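Local atomic coordinates of sarcolemmal membrane-associated protein (PDB entry 6AR0), a protein that associates with the STRIPAK phosphatase-kinase core complex, forming an extended complex that dephosphorylates STK3 and so inhibits Hippo signaling; this chain is its FHA domain. Residues 96-104 with 131-139. Residues are numbered along the deposited sequence; the frame is centred on the assembly and turned at random.
Sequences EILSGDIIQ and DGMEARLRS
Ser-99 is gripped by the C-terminal tail through backbone and side chain alike. Its N donates to Arg-136 O (2.9 Å) and its O accepts from Arg-138 N (3.0 Å), a single beta bridge pairing Ser-99 with Leu-137. With OG anti to the backbone N (chi1 -162°), the small hydroxyl donates to the anti lone pair of Glu-134 OE2 at 2.6 Å, and it also bonds Leu-127 N. The extended Arg-138 chain carries NH1 to Gly-100 O (3.1 Å), which lies near the guanidinium plane. Gly-100 sits in a type II turn, Leu-98 to Asp-101, where at phi 102° a CB would jam against Ser-99 O. The turn joins strands 95-97 and 102-105, of the two sheets of the FHA beta sandwich, and the tail after strand 117-128 runs along it. Asp-101 suits the turn because OD2 accepts from Leu-98 N; OD1 lies 4.0 Å from Arg-138 NE, well out of the guanidinium plane, so any attraction is probably of charge alone. Leu-98 packs by van der Waals contact: CD2 lies beside Arg-136 CB at 3.9 Å, CD1 against Leu-137 O at 3.7 Å. Cutting Leu-98 back to an alanine would probably open a gap beside the aliphatic part of Arg-136 and the Leu-137 backbone.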
loop_
_atom_site.group_PDB
_atom_site.type_symbol
_atom_site.label_atom_id
_atom_site.label_comp_id
_atom_site.label_asym_id
_atom_site.label_seq_id
_atom_site.Cartn_x
_atom_site.Cartn_y
_atom_site.Cartn_z
ATOM N N GLU A 96 8.473 -8.510 -3.635
ATOM C CA GLU A 96 8.422 -8.956 -2.253
ATOM C C GLU A 96 8.628 -7.787 -1.295
ATOM O O GLU A 96 9.525 -6.945 -1.484
ATOM C CB GLU A 96 9.490 -10.021 -1.996
ATOM C CG GLU A 96 9.416 -10.553 -0.587
ATOM C CD GLU A 96 10.357 -11.699 -0.276
ATOM O OE1 GLU A 96 11.137 -12.121 -1.146
ATOM O OE2 GLU A 96 10.291 -12.211 0.879
ATOM N N ILE A 97 7.794 -7.753 -0.253
ATOM C CA ILE A 97 7.882 -6.779 0.823
ATOM C C ILE A 97 8.272 -7.486 2.118
ATOM O O ILE A 97 7.918 -8.653 2.359
ATOM C CB ILE A 97 6.596 -5.939 0.988
ATOM C CG1 ILE A 97 5.356 -6.838 1.060
ATOM C CG2 ILE A 97 6.479 -4.946 -0.166
ATOM C CD1 ILE A 97 4.075 -6.102 1.489
ATOM N N LEU A 98 9.032 -6.766 2.947
ATOM C CA LEU A 98 9.558 -7.272 4.203
ATOM C C LEU A 98 9.077 -6.362 5.321
ATOM O O LEU A 98 8.698 -5.201 5.099
ATOM C CB LEU A 98 11.087 -7.325 4.185
ATOM C CG LEU A 98 11.754 -8.225 3.134
ATOM C CD1 LEU A 98 13.239 -8.217 3.365
ATOM C CD2 LEU A 98 11.229 -9.640 3.100
ATOM N N SER A 99 9.072 -6.890 6.530
ATOM C CA SER A 99 8.549 -6.122 7.646
ATOM C C SER A 99 9.477 -4.954 7.950
ATOM O O SER A 99 10.686 -5.133 8.102
ATOM C CB SER A 99 8.396 -7.018 8.870
ATOM O OG SER A 99 7.534 -6.382 9.785
ATOM N N GLY A 100 8.905 -3.754 8.028
ATOM C CA GLY A 100 9.662 -2.525 8.179
ATOM C C GLY A 100 9.824 -1.700 6.921
ATOM O O GLY A 100 10.369 -0.585 6.987
ATOM N N ASP A 101 9.369 -2.203 5.786
ATOM C CA ASP A 101 9.425 -1.427 4.562
ATOM C C ASP A 101 8.567 -0.169 4.674
ATOM O O ASP A 101 7.556 -0.117 5.383
ATOM C CB ASP A 101 8.925 -2.244 3.373
ATOM C CG ASP A 101 9.925 -3.247 2.850
ATOM O OD1 ASP A 101 11.116 -3.198 3.223
ATOM O OD2 ASP A 101 9.486 -4.090 2.024
ATOM N N ILE A 102 8.981 0.849 3.933
ATOM C CA ILE A 102 8.200 2.065 3.740
ATOM C C ILE A 102 7.544 1.960 2.369
ATOM O O ILE A 102 8.228 1.873 1.347
ATOM C CB ILE A 102 9.073 3.325 3.833
ATOM C CG1 ILE A 102 9.796 3.385 5.186
ATOM C CG2 ILE A 102 8.228 4.568 3.584
ATOM C CD1 ILE A 102 8.882 3.347 6.375
ATOM N N ILE A 103 6.224 1.946 2.340
ATOM C CA ILE A 103 5.446 1.742 1.125
ATOM C C ILE A 103 4.710 3.032 0.805
ATOM O O ILE A 103 4.082 3.622 1.687
ATOM C CB ILE A 103 4.420 0.619 1.383
ATOM C CG1 ILE A 103 5.100 -0.650 1.895
ATOM C CG2 ILE A 103 3.555 0.364 0.174
ATOM C CD1 ILE A 103 6.064 -1.164 0.934
ATOM N N GLN A 104 4.744 3.450 -0.455
ATOM C CA GLN A 104 4.133 4.705 -0.874
ATOM C C GLN A 104 3.208 4.463 -2.057
ATOM O O GLN A 104 3.560 3.748 -2.995
ATOM C CB GLN A 104 5.215 5.725 -1.237
ATOM C CG GLN A 104 4.675 7.034 -1.766
ATOM C CD GLN A 104 5.775 8.033 -2.024
ATOM O OE1 GLN A 104 6.690 8.175 -1.203
ATOM N NE2 GLN A 104 5.706 8.740 -3.145
ATOM N N ASP A 131 0.745 -17.568 12.066
ATOM C CA ASP A 131 0.946 -18.016 13.437
ATOM C C ASP A 131 1.309 -16.884 14.393
ATOM O O ASP A 131 1.468 -17.131 15.592
ATOM C CB ASP A 131 1.973 -19.156 13.503
ATOM C CG ASP A 131 3.385 -18.717 13.182
ATOM O OD1 ASP A 131 3.637 -17.512 13.010
ATOM O OD2 ASP A 131 4.267 -19.601 13.101
ATOM N N GLY A 132 1.430 -15.658 13.894
ATOM C CA GLY A 132 1.705 -14.495 14.700
ATOM C C GLY A 132 3.152 -14.034 14.678
ATOM O O GLY A 132 3.432 -12.898 15.074
ATOM N N MET A 133 4.080 -14.882 14.250
ATOM C CA MET A 133 5.476 -14.469 14.202
ATOM C C MET A 133 5.681 -13.393 13.146
ATOM O O MET A 133 5.087 -13.436 12.072
ATOM C CB MET A 133 6.362 -15.670 13.883
ATOM C CG MET A 133 6.339 -16.754 14.941
ATOM S SD MET A 133 6.954 -16.219 16.555
ATOM C CE MET A 133 7.034 -17.793 17.399
ATOM N N GLU A 134 6.544 -12.432 13.447
ATOM C CA GLU A 134 6.861 -11.411 12.460
ATOM C C GLU A 134 7.570 -12.046 11.273
ATOM O O GLU A 134 8.369 -12.975 11.426
ATOM C CB GLU A 134 7.722 -10.310 13.072
ATOM C CG GLU A 134 7.872 -9.114 12.162
ATOM C CD GLU A 134 8.403 -7.894 12.866
ATOM O OE1 GLU A 134 8.813 -7.987 14.047
ATOM O OE2 GLU A 134 8.420 -6.830 12.224
ATOM N N ALA A 135 7.250 -11.546 10.083
ATOM C CA ALA A 135 7.844 -12.017 8.837
ATOM C C ALA A 135 9.308 -11.603 8.749
ATOM O O ALA A 135 9.831 -10.894 9.608
ATOM C CB ALA A 135 7.082 -11.430 7.656
ATOM N N ARG A 136 9.975 -12.033 7.677
ATOM C CA ARG A 136 11.348 -11.612 7.433
ATOM C C ARG A 136 11.441 -10.087 7.508
ATOM O O ARG A 136 10.580 -9.365 6.989
ATOM C CB ARG A 136 11.792 -12.117 6.060
ATOM C CG ARG A 136 13.284 -12.049 5.812
ATOM C CD ARG A 136 14.038 -13.219 6.441
ATOM N NE ARG A 136 13.541 -14.519 5.966
ATOM C CZ ARG A 136 12.766 -15.350 6.665
ATOM N NH1 ARG A 136 12.420 -15.089 7.920
ATOM N NH2 ARG A 136 12.355 -16.479 6.110
ATOM N N LEU A 137 12.445 -9.610 8.237
ATOM C CA LEU A 137 12.708 -8.192 8.432
ATOM C C LEU A 137 13.535 -7.572 7.316
ATOM O O LEU A 137 14.507 -8.161 6.820
ATOM C CB LEU A 137 13.468 -7.978 9.737
ATOM C CG LEU A 137 12.926 -8.710 10.959
ATOM C CD1 LEU A 137 13.791 -8.412 12.157
ATOM C CD2 LEU A 137 11.491 -8.332 11.237
ATOM N N ARG A 138 13.148 -6.352 6.952
ATOM C CA ARG A 138 13.979 -5.506 6.116
ATOM C C ARG A 138 15.353 -5.327 6.754
ATOM O O ARG A 138 15.484 -5.140 7.970
ATOM C CB ARG A 138 13.298 -4.151 5.978
ATOM C CG ARG A 138 14.046 -3.103 5.222
ATOM C CD ARG A 138 13.303 -1.802 5.368
ATOM N NE ARG A 138 13.967 -0.732 4.668
ATOM C CZ ARG A 138 13.625 0.545 4.743
ATOM N NH1 ARG A 138 12.598 0.925 5.490
ATOM N NH2 ARG A 138 14.301 1.437 4.051
ATOM N N SER A 139 16.383 -5.390 5.924
ATOM C CA SER A 139 17.755 -5.161 6.365
ATOM C C SER A 139 18.431 -4.161 5.432
ATOM O O SER A 139 19.599 -3.826 5.604
ATOM C CB SER A 139 18.535 -6.477 6.393
ATOM O OG SER A 139 18.611 -7.065 5.102
#